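Local coordinates for inactivation-no-after-potential D protein (Drosophila melanogaster, PDB 2QKT) that serves as a PDZ-domain scaffold of fly vision, probably binding partner peptides to organise G protein-coupled signalling in photoreceptors, at residues A[23-28]-A[49-54]; A[3-8]-A[78-83]. All blocks are in the same frame, centred on the assembly; numbering follows the deposited sequence.

Contact 1. Residues A[23-28]-A[49-54]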
loop_
_atom_site.group_PDB
_atom_site.type_symbol
_atom_site.label_atom_id
_atom_site.label_comp_id
_atom_site.label_asym_id
_atom_site.label_seq_id
_atom_site.Cartn_x
_atom_site.Cartn_y
_atom_site.Cartn_z
ATOM N N ASN A 23 2.193 -5.753 9.285
ATOM C CA ASN A 23 1.810 -6.464 10.500
ATOM C C ASN A 23 2.375 -5.718 11.694
ATOM O O ASN A 23 3.415 -5.067 11.590
ATOM C CB ASN A 23 2.348 -7.899 10.479
ATOM C CG ASN A 23 1.878 -8.701 11.686
ATOM O OD1 ASN A 23 2.386 -8.538 12.803
ATOM N ND2 ASN A 23 0.884 -9.562 11.467
ATOM N N GLU A 24 1.696 -5.803 12.826
ATOM C CA GLU A 24 2.146 -5.106 14.023
ATOM C C GLU A 24 3.634 -5.339 14.307
ATOM O O GLU A 24 4.353 -4.407 14.670
ATOM C CB GLU A 24 1.334 -5.550 15.244
ATOM C CG GLU A 24 1.779 -4.887 16.537
ATOM C CD GLU A 24 1.177 -5.531 17.770
ATOM O OE1 GLU A 24 0.439 -6.529 17.628
ATOM O OE2 GLU A 24 1.456 -5.046 18.887
ATOM N N ILE A 25 4.100 -6.575 14.138
ATOM C CA ILE A 25 5.496 -6.882 14.433
ATOM C C ILE A 25 6.378 -7.177 13.216
ATOM O O ILE A 25 7.449 -7.767 13.355
ATOM C CB ILE A 25 5.588 -8.072 15.418
ATOM C CG1 ILE A 25 5.088 -9.349 14.735
ATOM C CG2 ILE A 25 4.733 -7.771 16.665
ATOM C CD1 ILE A 25 5.261 -10.613 15.565
ATOM N N GLY A 26 5.933 -6.764 12.033
ATOM C CA GLY A 26 6.728 -6.995 10.833
ATOM C C GLY A 26 5.945 -6.973 9.528
ATOM O O GLY A 26 5.060 -6.134 9.334
ATOM N N CYS A 27 6.278 -7.898 8.632
ATOM C CA CYS A 27 5.607 -8.013 7.341
ATOM C C CYS A 27 5.019 -9.408 7.179
ATOM O O CYS A 27 5.747 -10.399 7.124
ATOM C CB CYS A 27 6.595 -7.748 6.208
ATOM S SG CYS A 27 7.360 -6.084 6.265
ATOM N N THR A 28 3.697 -9.479 7.103
ATOM C CA THR A 28 3.001 -10.748 6.943
ATOM C C THR A 28 3.157 -11.245 5.511
ATOM O O THR A 28 3.194 -10.441 4.568
ATOM C CB THR A 28 1.483 -10.589 7.196
ATOM O OG1 THR A 28 1.258 -10.150 8.538
ATOM C CG2 THR A 28 0.764 -11.917 6.963
ATOM N N ILE A 49 5.039 -14.164 9.719
ATOM C CA ILE A 49 5.453 -12.772 9.816
ATOM C C ILE A 49 6.970 -12.662 9.796
ATOM O O ILE A 49 7.652 -13.252 10.635
ATOM C CB ILE A 49 4.961 -12.144 11.132
ATOM C CG1 ILE A 49 3.464 -12.415 11.317
ATOM C CG2 ILE A 49 5.251 -10.642 11.119
ATOM C CD1 ILE A 49 2.927 -11.981 12.675
ATOM N N ILE A 50 7.492 -11.922 8.831
ATOM C CA ILE A 50 8.926 -11.701 8.732
ATOM C C ILE A 50 9.197 -10.555 9.703
ATOM O O ILE A 50 8.697 -9.447 9.501
ATOM C CB ILE A 50 9.327 -11.257 7.320
ATOM C CG1 ILE A 50 8.971 -12.346 6.310
ATOM C CG2 ILE A 50 10.818 -10.950 7.286
ATOM C CD1 ILE A 50 9.265 -11.969 4.882
ATOM N N THR A 51 9.973 -10.818 10.751
ATOM C CA THR A 51 10.271 -9.795 11.756
ATOM C C THR A 51 11.612 -9.098 11.573
ATOM O O THR A 51 11.841 -8.023 12.119
ATOM C CB THR A 51 10.235 -10.394 13.162
ATOM O OG1 THR A 51 11.154 -11.494 13.228
ATOM C CG2 THR A 51 8.837 -10.886 13.491
ATOM N N LYS A 52 12.506 -9.720 10.820
ATOM C CA LYS A 52 13.805 -9.124 10.562
ATOM C C LYS A 52 14.258 -9.596 9.192
ATOM O O LYS A 52 14.090 -10.771 8.833
ATOM C CB LYS A 52 14.851 -9.530 11.625
ATOM C CG LYS A 52 16.205 -8.833 11.398
ATOM C CD LYS A 52 17.355 -9.387 12.233
ATOM C CE LYS A 52 17.312 -8.962 13.679
ATOM N NZ LYS A 52 18.612 -8.291 13.984
ATOM N N PHE A 53 14.832 -8.680 8.428
ATOM C CA PHE A 53 15.307 -8.992 7.092
ATOM C C PHE A 53 16.723 -8.448 6.931
ATOM O O PHE A 53 16.953 -7.254 7.125
ATOM C CB PHE A 53 14.391 -8.348 6.048
ATOM C CG PHE A 53 14.681 -8.780 4.645
ATOM C CD1 PHE A 53 14.383 -10.079 4.240
ATOM C CD2 PHE A 53 15.310 -7.918 3.749
ATOM C CE1 PHE A 53 14.708 -10.521 2.963
ATOM C CE2 PHE A 53 15.643 -8.347 2.462
ATOM C CZ PHE A 53 15.343 -9.657 2.067
ATOM N N ASN A 54 17.659 -9.327 6.562
ATOM C CA ASN A 54 19.062 -8.959 6.384
ATOM C C ASN A 54 19.615 -8.023 7.451
ATOM O O ASN A 54 20.264 -7.020 7.147
ATOM C CB ASN A 54 19.302 -8.355 4.997
ATOM C CG ASN A 54 19.278 -9.395 3.902
ATOM O OD1 ASN A 54 19.318 -10.599 4.174
ATOM N ND2 ASN A 54 19.243 -8.943 2.653
#

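Contact 2. Residues A[3-8]-A[78-83]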
loop_
_atom_site.group_PDB
_atom_site.type_symbol
_atom_site.label_atom_id
_atom_site.label_comp_id
_atom_site.label_asym_id
_atom_site.label_seq_id
_atom_site.Cartn_x
_atom_site.Cartn_y
_atom_site.Cartn_z
ATOM N N LYS A 3 8.915 -19.661 16.210
ATOM C CA LYS A 3 9.872 -18.703 15.665
ATOM C C LYS A 3 11.017 -19.469 15.028
ATOM O O LYS A 3 11.615 -20.340 15.660
ATOM C CB LYS A 3 10.425 -17.785 16.758
ATOM C CG LYS A 3 9.407 -16.829 17.332
ATOM C CD LYS A 3 10.060 -15.855 18.295
ATOM C CE LYS A 3 9.060 -14.811 18.746
ATOM N NZ LYS A 3 9.645 -13.834 19.700
ATOM N N PHE A 4 11.329 -19.138 13.782
ATOM C CA PHE A 4 12.394 -19.827 13.073
ATOM C C PHE A 4 13.075 -18.902 12.073
ATOM O O PHE A 4 12.631 -17.767 11.857
ATOM C CB PHE A 4 11.815 -21.067 12.378
ATOM C CG PHE A 4 10.751 -20.762 11.347
ATOM C CD1 PHE A 4 11.101 -20.498 10.027
ATOM C CD2 PHE A 4 9.398 -20.734 11.698
ATOM C CE1 PHE A 4 10.123 -20.211 9.065
ATOM C CE2 PHE A 4 8.413 -20.447 10.742
ATOM C CZ PHE A 4 8.781 -20.187 9.423
ATOM N N ASN A 5 14.160 -19.374 11.472
ATOM C CA ASN A 5 14.875 -18.560 10.506
ATOM C C ASN A 5 14.884 -19.197 9.139
ATOM O O ASN A 5 14.796 -20.414 9.001
ATOM C CB ASN A 5 16.316 -18.318 10.959
ATOM C CG ASN A 5 16.388 -17.606 12.285
ATOM O OD1 ASN A 5 15.749 -16.573 12.483
ATOM N ND2 ASN A 5 17.173 -18.147 13.205
ATOM N N VAL A 6 14.971 -18.354 8.125
ATOM C CA VAL A 6 15.012 -18.832 6.759
ATOM C C VAL A 6 16.156 -18.128 6.056
ATOM O O VAL A 6 16.244 -16.899 6.065
ATOM C CB VAL A 6 13.706 -18.540 6.008
ATOM C CG1 VAL A 6 13.829 -19.012 4.565
ATOM C CG2 VAL A 6 12.542 -19.242 6.693
ATOM N N ASP A 7 17.034 -18.920 5.458
ATOM C CA ASP A 7 18.184 -18.397 4.742
ATOM C C ASP A 7 18.241 -19.066 3.376
ATOM O O ASP A 7 18.117 -20.283 3.270
ATOM C CB ASP A 7 19.459 -18.695 5.535
ATOM C CG ASP A 7 19.487 -17.975 6.870
ATOM O OD1 ASP A 7 19.786 -16.764 6.897
ATOM O OD2 ASP A 7 19.184 -18.616 7.897
ATOM N N LEU A 8 18.422 -18.260 2.336
ATOM C CA LEU A 8 18.484 -18.772 0.977
ATOM C C LEU A 8 19.349 -17.829 0.140
ATOM O O LEU A 8 19.595 -16.690 0.538
ATOM C CB LEU A 8 17.061 -18.889 0.405
ATOM C CG LEU A 8 16.203 -17.631 0.274
ATOM C CD1 LEU A 8 16.730 -16.783 -0.871
ATOM C CD2 LEU A 8 14.760 -18.030 -0.009
ATOM N N SER A 78 18.480 -13.472 4.423
ATOM C CA SER A 78 18.306 -13.977 5.771
ATOM C C SER A 78 17.066 -13.385 6.433
ATOM O O SER A 78 16.950 -12.168 6.581
ATOM C CB SER A 78 19.550 -13.645 6.588
ATOM O OG SER A 78 19.196 -13.245 7.898
ATOM N N MET A 79 16.145 -14.243 6.842
ATOM C CA MET A 79 14.919 -13.771 7.474
ATOM C C MET A 79 14.658 -14.423 8.821
ATOM O O MET A 79 14.965 -15.602 9.020
ATOM C CB MET A 79 13.699 -14.097 6.611
ATOM C CG MET A 79 13.710 -13.606 5.181
ATOM S SD MET A 79 12.274 -14.308 4.306
ATOM C CE MET A 79 13.099 -15.270 3.065
ATOM N N GLU A 80 14.086 -13.652 9.740
ATOM C CA GLU A 80 13.675 -14.178 11.031
ATOM C C GLU A 80 12.147 -14.147 10.933
ATOM O O GLU A 80 11.555 -13.128 10.552
ATOM C CB GLU A 80 14.220 -13.316 12.180
ATOM C CG GLU A 80 15.679 -13.683 12.501
ATOM C CD GLU A 80 16.287 -12.845 13.600
ATOM O OE1 GLU A 80 15.538 -12.342 14.463
ATOM O OE2 GLU A 80 17.526 -12.718 13.626
ATOM N N VAL A 81 11.517 -15.271 11.254
ATOM C CA VAL A 81 10.074 -15.402 11.117
ATOM C C VAL A 81 9.318 -15.884 12.350
ATOM O O VAL A 81 9.821 -16.693 13.128
ATOM C CB VAL A 81 9.764 -16.371 9.938
ATOM C CG1 VAL A 81 8.259 -16.495 9.716
ATOM C CG2 VAL A 81 10.462 -15.876 8.670
ATOM N N THR A 82 8.108 -15.361 12.521
ATOM C CA THR A 82 7.231 -15.756 13.611
ATOM C C THR A 82 5.967 -16.332 12.991
ATOM O O THR A 82 5.395 -15.746 12.062
ATOM C CB THR A 82 6.840 -14.570 14.514
ATOM O OG1 THR A 82 7.972 -14.169 15.298
ATOM C CG2 THR A 82 5.687 -14.955 15.428
ATOM N N ARG A 83 5.540 -17.480 13.506
ATOM C CA ARG A 83 4.348 -18.149 13.017
ATOM C C ARG A 83 3.268 -18.339 14.080
ATOM O O ARG A 83 3.459 -19.066 15.046
ATOM C CB ARG A 83 4.716 -19.520 12.445
ATOM C CG ARG A 83 3.513 -20.290 11.934
ATOM C CD ARG A 83 3.801 -20.904 10.569
ATOM N NE ARG A 83 4.508 -22.173 10.620
ATOM C CZ ARG A 83 5.112 -22.730 9.575
ATOM N NH1 ARG A 83 5.109 -22.121 8.392
ATOM N NH2 ARG A 83 5.684 -23.915 9.705
#

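Contact 1. Residues A[23-28]-A[49-54]
C27 and I50 face each other as an antiparallel hydrogen-bonded pair and satisfy each other's backbone. C27 N donates to I50 O (3.0 Å) and I50 N returns the bond to C27 O (2.9 Å), both nearly straight. The sulfur of C27 is taken up by a disulfide to C66. One residue back, the bare G26 CA approaches I50 O at 3.4 Å in a CA-H...O contact.

N23 and G26 close the type I turn with two backbone bonds, N23 N to G26 O and G26 N to N23 O, and the N23 side chain reinforces it. N23 OD1 accepts from I25 N (2.9 Å) in the carbonyl plane, on a lone pair, which makes an Asx turn, while N23 ND2 gives a more bent bond to T28 OG1 (3.0 Å), which lies tilted from the amide plane. Both ends of the amide are thus occupied, and the group is fixed in rotation. With CG anti to the backbone N (chi1 -176°), the N23 side chain crosses that of I49 at about a right angle, N23 ND2 lying 3.4 Å from I49 CD1. I49 CG2 meets I25 CG1 at 3.8 Å, and T51 CG2 rests near I25 O. T51 OG1 makes a weak hydrogen bond to E80 O. Strand 49-53 thus pairs with 26-32, which the N23-G26 turn joins to 18-23, and on its other side T51 and K52 face E80 of strand 76-83 as a classic beta bulge, all within the antiparallel PDZ sheet.

Contact 2. Residues A[3-8]-A[78-83]
The terminal strands of the PDZ domain pair here as antiparallel neighbours, with F4 opposite V81 and V6 opposite M79 in the hydrogen-bonded positions. F4 N donates to V81 O (2.9 Å), and V81 N returns to F4 O (2.8 Å) almost head-on, at a C=O...donor angle of 176°. V6 and M79 exchange an equivalent pair of bonds.

The side chains of F4, V6, M79 and V81 share one face of the sheet. F4 CG sits between its own backbone N and carbonyl carbon (chi1 61°), bringing the ring alongside V81; V81 CB lies over one ring face, 4.1 Å from the F4 centroid, in a CH-pi contact. F4 CE2 in turn lies over the centre of the R83 guanidinium, whose NH1 is salt-bridged to D48. Replacing F4 with an alanine would probably cost V81 CB its CH-pi partner and leave the R83 guanidinium without its aromatic neighbour. Farther along, M79 bends at chi3 so that M79 CE reaches V6 CG1 (4.1 Å). On the other face K3 runs extended beside T82, K3 CG 3.6 Å from T82 OG1. Helix 38-43 touches F4, V6 and L8, an arrangement characteristic of the PDZ fold, whose first and last strands pair with a short helix packed on the face carrying F4 and V6.

Overall arrangement
Strand 2-9 opens the chain and enters contact 2 at once, but its partner 78-83 arrives only at the end, so contact 2 closes a loop spanning most of the domain. Nested inside it is contact 1: the chain passes through strand 18-23 and the turn into 26-32, runs through helix 38-43, and comes back as strand 49-53 to close the smaller loop. Strand 49-53 then joins the two contacts, since its other edge pairs with 76-83. There I49 N and T51 N probably bond to T82 O and E80 O, and F53 packs on M79. The terminal strands and the strands flanking the turn thereby belong to one antiparallel sheet.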